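Long-range contacts in Lys-gingipain W83 (PDB 4ITC), which is a lysine-specific cysteine protease of Porphyromonas gingivalis whose isolated adhesin domains, represented here by K1, are haemolytic in vitro: residues H26-G31 / V45-F50; F50-I55 / M159-L164. One frame throughout, in Å; residues are numbered along the deposited sequence. Where two conformers were deposited one is given.

Contact 1. Residues H26-G31 / V45-F50. With CA (calcium ion), chain B.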
loop_
_atom_site.group_PDB
_atom_site.type_symbol
_atom_site.label_atom_id
_atom_site.label_comp_id
_atom_site.label_asym_id
_atom_site.label_seq_id
_atom_site.Cartn_x
_atom_site.Cartn_y
_atom_site.Cartn_z
ATOM N N HIS A 26 -9.120 -11.452 -4.600
ATOM C CA HIS A 26 -8.125 -10.502 -5.093
ATOM C C HIS A 26 -7.606 -9.685 -3.921
ATOM O O HIS A 26 -8.379 -9.069 -3.227
ATOM C CB HIS A 26 -8.743 -9.536 -6.102
ATOM C CG HIS A 26 -9.318 -10.214 -7.286
ATOM N ND1 HIS A 26 -8.580 -10.489 -8.410
ATOM C CD2 HIS A 26 -10.576 -10.632 -7.542
ATOM C CE1 HIS A 26 -9.353 -11.111 -9.286
ATOM N NE2 HIS A 26 -10.568 -11.199 -8.785
ATOM N N GLY A 27 -6.298 -9.718 -3.692
ATOM C CA GLY A 27 -5.685 -8.955 -2.601
ATOM C C GLY A 27 -4.474 -8.204 -3.104
ATOM O O GLY A 27 -4.249 -8.053 -4.321
ATOM N N TRP A 28 -3.637 -7.800 -2.154
ATOM C CA TRP A 28 -2.348 -7.194 -2.501
ATOM C C TRP A 28 -1.487 -8.274 -3.173
ATOM O O TRP A 28 -1.462 -9.424 -2.704
ATOM C CB TRP A 28 -1.611 -6.665 -1.259
ATOM C CG TRP A 28 -2.216 -5.403 -0.701
ATOM C CD1 TRP A 28 -3.163 -5.280 0.293
ATOM C CD2 TRP A 28 -1.880 -4.078 -1.097
ATOM N NE1 TRP A 28 -3.450 -3.962 0.499
ATOM C CE2 TRP A 28 -2.657 -3.193 -0.325
ATOM C CE3 TRP A 28 -1.000 -3.553 -2.053
ATOM C CZ2 TRP A 28 -2.573 -1.815 -0.458
ATOM C CZ3 TRP A 28 -0.913 -2.190 -2.198
ATOM C CH2 TRP A 28 -1.713 -1.319 -1.409
ATOM N N LYS A 29 -0.801 -7.901 -4.240
ATOM C CA LYS A 29 -0.076 -8.839 -5.122
ATOM C C LYS A 29 1.291 -8.249 -5.435
ATOM O O LYS A 29 1.470 -7.048 -5.462
ATOM C CB LYS A 29 -0.830 -8.977 -6.444
ATOM C CG LYS A 29 -2.113 -9.733 -6.353
ATOM C CD LYS A 29 -2.907 -9.565 -7.634
ATOM C CE LYS A 29 -4.265 -10.212 -7.535
ATOM N NZ LYS A 29 -4.942 -10.183 -8.859
ATOM N N PRO A 30 2.258 -9.093 -5.727
ATOM C CA PRO A 30 3.548 -8.633 -6.215
ATOM C C PRO A 30 3.468 -8.134 -7.652
ATOM O O PRO A 30 2.872 -8.798 -8.514
ATOM C CB PRO A 30 4.402 -9.915 -6.159
ATOM C CG PRO A 30 3.423 -11.010 -6.318
ATOM C CD PRO A 30 2.160 -10.555 -5.657
ATOM N N GLY A 31 4.110 -6.995 -7.913
ATOM C CA GLY A 31 4.197 -6.436 -9.239
ATOM C C GLY A 31 5.651 -6.284 -9.602
ATOM O O GLY A 31 6.493 -6.055 -8.739
ATOM N N VAL A 45 4.386 -3.791 -4.767
ATOM C CA VAL A 45 3.127 -4.478 -4.576
ATOM C C VAL A 45 1.998 -3.585 -5.066
ATOM O O VAL A 45 2.135 -2.382 -5.155
ATOM C CB VAL A 45 2.878 -4.867 -3.097
ATOM C CG1 VAL A 45 3.935 -5.872 -2.672
ATOM C CG2 VAL A 45 2.885 -3.659 -2.200
ATOM N N TYR A 46 0.881 -4.225 -5.402
ATOM C CA TYR A 46 -0.262 -3.493 -5.909
ATOM C C TYR A 46 -1.565 -4.171 -5.524
ATOM O O TYR A 46 -1.613 -5.362 -5.174
ATOM C CB TYR A 46 -0.199 -3.326 -7.418
ATOM C CG TYR A 46 -0.452 -4.590 -8.202
ATOM C CD1 TYR A 46 0.554 -5.537 -8.376
ATOM C CD2 TYR A 46 -1.668 -4.825 -8.786
ATOM C CE1 TYR A 46 0.337 -6.660 -9.117
ATOM C CE2 TYR A 46 -1.909 -5.967 -9.536
ATOM C CZ TYR A 46 -0.896 -6.895 -9.691
ATOM O OH TYR A 46 -1.125 -8.049 -10.449
ATOM N N SER A 47 -2.637 -3.374 -5.532
ATOM C CA SER A 47 -3.964 -3.847 -5.239
ATOM C C SER A 47 -4.927 -3.208 -6.234
ATOM O O SER A 47 -4.795 -2.039 -6.613
ATOM C CB SER A 47 -4.335 -3.494 -3.809
ATOM O OG SER A 47 -5.653 -3.858 -3.490
ATOM N N GLU A 48 -5.907 -4.006 -6.684
ATOM C CA GLU A 48 -6.792 -3.674 -7.794
ATOM C C GLU A 48 -8.160 -3.156 -7.357
ATOM O O GLU A 48 -8.869 -3.801 -6.557
ATOM C CB GLU A 48 -7.028 -4.940 -8.622
ATOM C CG GLU A 48 -5.764 -5.514 -9.231
ATOM C CD GLU A 48 -5.908 -6.979 -9.575
ATOM O OE1 GLU A 48 -5.764 -7.276 -10.799
ATOM O OE2 GLU A 48 -6.204 -7.815 -8.670
ATOM N N SER A 49 -8.600 -2.048 -7.971
ATOM C CA SER A 49 -10.015 -1.682 -7.975
ATOM C C SER A 49 -10.729 -1.985 -9.286
ATOM O O SER A 49 -11.950 -1.792 -9.379
ATOM C CB SER A 49 -10.177 -0.197 -7.615
ATOM O OG SER A 49 -9.810 0.621 -8.675
ATOM N N PHE A 50 -9.971 -2.460 -10.276
ATOM C CA PHE A 50 -10.476 -2.931 -11.567
ATOM C C PHE A 50 -9.452 -3.943 -12.039
ATOM O O PHE A 50 -8.257 -3.667 -11.998
ATOM C CB PHE A 50 -10.551 -1.766 -12.551
ATOM C CG PHE A 50 -11.083 -2.148 -13.931
ATOM C CD1 PHE A 50 -10.217 -2.594 -14.902
ATOM C CD2 PHE A 50 -12.438 -2.132 -14.186
ATOM C CE1 PHE A 50 -10.683 -2.962 -16.158
ATOM C CE2 PHE A 50 -12.923 -2.499 -15.436
ATOM C CZ PHE A 50 -12.037 -2.907 -16.404
HETATM CA CA CA B . -10.333 -8.359 -2.185
HETATM O O HOH W 1 -5.960 -6.953 -6.150
HETATM O O HOH W 2 -3.511 -9.017 -11.524
HETATM O O HOH W 3 0.749 -10.141 -9.815
HETATM O O HOH W 4 -10.706 -6.815 -4.029
#

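Contact 2. Residues F50-I55 / M159-L164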
loop_
_atom_site.group_PDB
_atom_site.type_symbol
_atom_site.label_atom_id
_atom_site.label_comp_id
_atom_site.label_asym_id
_atom_site.label_seq_id
_atom_site.Cartn_x
_atom_site.Cartn_y
_atom_site.Cartn_z
ATOM N N PHE A 50 -9.971 -2.460 -10.276
ATOM C CA PHE A 50 -10.476 -2.931 -11.567
ATOM C C PHE A 50 -9.452 -3.943 -12.039
ATOM O O PHE A 50 -8.257 -3.667 -11.998
ATOM C CB PHE A 50 -10.551 -1.766 -12.551
ATOM C CG PHE A 50 -11.083 -2.148 -13.931
ATOM C CD1 PHE A 50 -10.217 -2.594 -14.902
ATOM C CD2 PHE A 50 -12.438 -2.132 -14.186
ATOM C CE1 PHE A 50 -10.683 -2.962 -16.158
ATOM C CE2 PHE A 50 -12.923 -2.499 -15.436
ATOM C CZ PHE A 50 -12.037 -2.907 -16.404
ATOM N N GLY A 51 -9.924 -5.087 -12.518
ATOM C CA GLY A 51 -9.012 -6.148 -13.015
ATOM C C GLY A 51 -9.093 -6.254 -14.546
ATOM O O GLY A 51 -10.162 -6.159 -15.145
ATOM N N LEU A 52 -7.942 -6.463 -15.146
ATOM C CA LEU A 52 -7.846 -6.737 -16.594
ATOM C C LEU A 52 -8.496 -8.046 -17.004
ATOM O O LEU A 52 -8.786 -8.905 -16.175
ATOM C CB LEU A 52 -6.392 -6.799 -16.975
ATOM C CG LEU A 52 -5.655 -5.458 -16.860
ATOM C CD1 LEU A 52 -4.193 -5.580 -17.206
ATOM C CD2 LEU A 52 -6.348 -4.400 -17.694
ATOM N N GLY A 53 -8.724 -8.193 -18.309
ATOM C CA GLY A 53 -9.094 -9.494 -18.866
ATOM C C GLY A 53 -10.510 -9.956 -18.607
ATOM O O GLY A 53 -10.806 -11.148 -18.775
ATOM N N GLY A 54 -11.399 -9.050 -18.196
ATOM C CA GLY A 54 -12.786 -9.394 -17.948
ATOM C C GLY A 54 -13.096 -9.528 -16.463
ATOM O O GLY A 54 -14.240 -9.737 -16.070
ATOM N N ILE A 55 -12.076 -9.364 -15.620
ATOM C CA ILE A 55 -12.305 -9.385 -14.179
ATOM C C ILE A 55 -13.265 -8.245 -13.849
ATOM O O ILE A 55 -14.261 -8.447 -13.156
ATOM C CB ILE A 55 -11.015 -9.189 -13.378
ATOM C CG1 ILE A 55 -10.012 -10.334 -13.627
ATOM C CG2 ILE A 55 -11.331 -9.049 -11.891
ATOM C CD1 ILE A 55 -10.377 -11.681 -13.073
ATOM N N MET A 159 -11.275 2.159 -10.644
ATOM C CA MET A 159 -10.149 2.958 -11.093
ATOM C C MET A 159 -9.170 1.998 -11.746
ATOM O O MET A 159 -9.480 1.450 -12.841
ATOM C CB MET A 159 -9.609 3.807 -9.956
ATOM C CG MET A 159 -10.545 4.979 -9.652
ATOM S SD MET A 159 -10.447 6.241 -10.931
ATOM C CE MET A 159 -12.042 7.102 -10.700
ATOM N N PHE A 160 -8.036 1.706 -11.123
ATOM C CA PHE A 160 -7.182 0.641 -11.690
ATOM C C PHE A 160 -6.415 -0.039 -10.567
ATOM O O PHE A 160 -6.956 -0.934 -9.933
ATOM C CB PHE A 160 -6.323 1.123 -12.862
ATOM C CG PHE A 160 -5.701 0.013 -13.665
ATOM C CD1 PHE A 160 -6.487 -1.011 -14.160
ATOM C CD2 PHE A 160 -4.354 -0.013 -13.908
ATOM C CE1 PHE A 160 -5.930 -2.037 -14.935
ATOM C CE2 PHE A 160 -3.777 -1.053 -14.683
ATOM C CZ PHE A 160 -4.567 -2.058 -15.174
ATOM N N TYR A 161 -5.168 0.314 -10.364
ATOM C CA TYR A 161 -4.372 -0.196 -9.231
ATOM C C TYR A 161 -3.806 0.926 -8.406
ATOM O O TYR A 161 -3.482 1.998 -8.921
ATOM C CB TYR A 161 -3.169 -1.049 -9.615
ATOM C CG TYR A 161 -3.261 -2.046 -10.727
ATOM C CD1 TYR A 161 -4.477 -2.660 -11.078
ATOM C CD2 TYR A 161 -2.098 -2.437 -11.380
ATOM C CE1 TYR A 161 -4.507 -3.585 -12.107
ATOM C CE2 TYR A 161 -2.121 -3.376 -12.400
ATOM C CZ TYR A 161 -3.327 -3.939 -12.754
ATOM O OH TYR A 161 -3.445 -4.916 -13.743
ATOM N N ILE A 162 -3.639 0.640 -7.110
ATOM C CA ILE A 162 -2.728 1.356 -6.267
ATOM C C ILE A 162 -1.452 0.522 -6.130
ATOM O O ILE A 162 -1.510 -0.689 -5.877
ATOM C CB ILE A 162 -3.343 1.705 -4.872
ATOM C CG1 ILE A 162 -2.362 2.553 -4.046
ATOM C CG2 ILE A 162 -3.851 0.495 -4.116
ATOM C CD1 ILE A 162 -3.011 3.094 -2.790
ATOM N N ASP A 163 -0.312 1.178 -6.263
ATOM C CA ASP A 163 0.978 0.543 -6.120
ATOM C C ASP A 163 1.675 1.126 -4.869
ATOM O O ASP A 163 1.610 2.320 -4.621
ATOM C CB ASP A 163 1.870 0.845 -7.301
ATOM C CG ASP A 163 1.323 0.457 -8.669
ATOM O OD1 ASP A 163 0.310 -0.266 -8.838
ATOM O OD2 ASP A 163 2.004 0.931 -9.655
ATOM N N LEU A 164 2.443 0.283 -4.196
ATOM C CA LEU A 164 3.104 0.593 -2.942
ATOM C C LEU A 164 4.508 0.003 -3.001
ATOM O O LEU A 164 4.694 -1.131 -3.477
ATOM C CB LEU A 164 2.315 -0.022 -1.764
ATOM C CG LEU A 164 2.986 -0.048 -0.397
ATOM C CD1 LEU A 164 2.947 1.349 0.173
ATOM C CD2 LEU A 164 2.253 -0.991 0.563
HETATM O O HOH W 5 -5.541 -6.681 -13.463
#

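Contact 1. Residues H26-G31 / V45-F50
W28 lays one face of its indole on the side chain of S47: CB of S47 stands 3.7 Å from the centroid of the six-membered ring and 11° off the ring normal, a CH-pi contact. CG2 of V45 packs against CE3 of W28 at 3.9 Å. Y46 and K29 form the hydrogen-bonded pair of this antiparallel hairpin, joined by K29 N to Y46 O (2.8 Å) and Y46 N to K29 O (2.9 Å). With CG between its backbone N and carbonyl carbon (chi1 72°), Y46 turns its ring across the neighbouring strand, and CB of K29 lies over one face, 4.1 Å from the centroid. The extended lysine runs on to E48, where NZ of K29 makes a salt bridge with OE2 of E48 at 2.7 Å, arriving 37° out of the carboxylate plane. One water joins NZ of K29, OH of Y46 and OE1 of E48; another ties OE2 and N of E48 to O of G27. O of H26 binds calcium at 2.3 Å, with D20, D22, D24 and N62 among the other ligands. On its other side strand 43-48 pairs with strand 161-171, while W28 and V45 reach L64 of strand 62-65 in the second sheet.

Contact 2. Residues F50-I55 / M159-L164
L52 packs closely against F160 and Y161. CD2 of L52 lies 3.7 Å from CE1 of F160, near the plane of the ring, so the leucine meets the phenylalanine at its edge. The same leucine also reaches the neighbouring tyrosine, with CD1 of L52 3.6 Å from OH of Y161. The two aromatic rings lie face against face, CE2 of F160 sitting 3.5 Å above the tyrosine ring, over its centre. A water bridges the backbone and the phenol, accepting from N of L52 at 2.9 Å and hydrogen-bonded to OH of Y161. L52 is nonetheless an exposed residue, tight only where it meets these two rings.

F50 is held more loosely in its backbone bond and its ring. N of F50 gives O of F160 a weak hydrogen bond, 3.4 Å long with an N-H...O angle of 140°. Chi1 of -179° carries the F50 ring away from the opposing segment, leaving CB of F50 close against O of M159 but CD1 of F50 no nearer than 4.1 Å to CD1 of F160.

This surface contact buries 244 Å²; M159 also lines a guanidine site with Y88 and D158. Beyond L52 comes a type I' beta turn, L52 to I55, with G53 and G54 at its centre, as in tight two-residue beta hairpins; here it links short strands 50-51 and 56-57 at the margin of the adhesin beta-sandwich.

How the contacts relate
Contact 1 and contact 2 are in series along the chain and share F50, with centres about 7 Å apart on the same side of the domain's centre. Strand 43-48 runs from the hairpin of contact 1 toward strand 50-51 of contact 2, and it is a neighbour of strand 161-171 in the same antiparallel sheet. Probable backbone hydrogen bonds stitch the two together: V45 O to L164 N and S49 N to F160 O, each 2.8 Å between the named atoms. Contact 1 joins residues close in sequence and ends at a calcium site, whereas contact 2 brings together segments 104 residues apart, tying early and late parts of the adhesin domain.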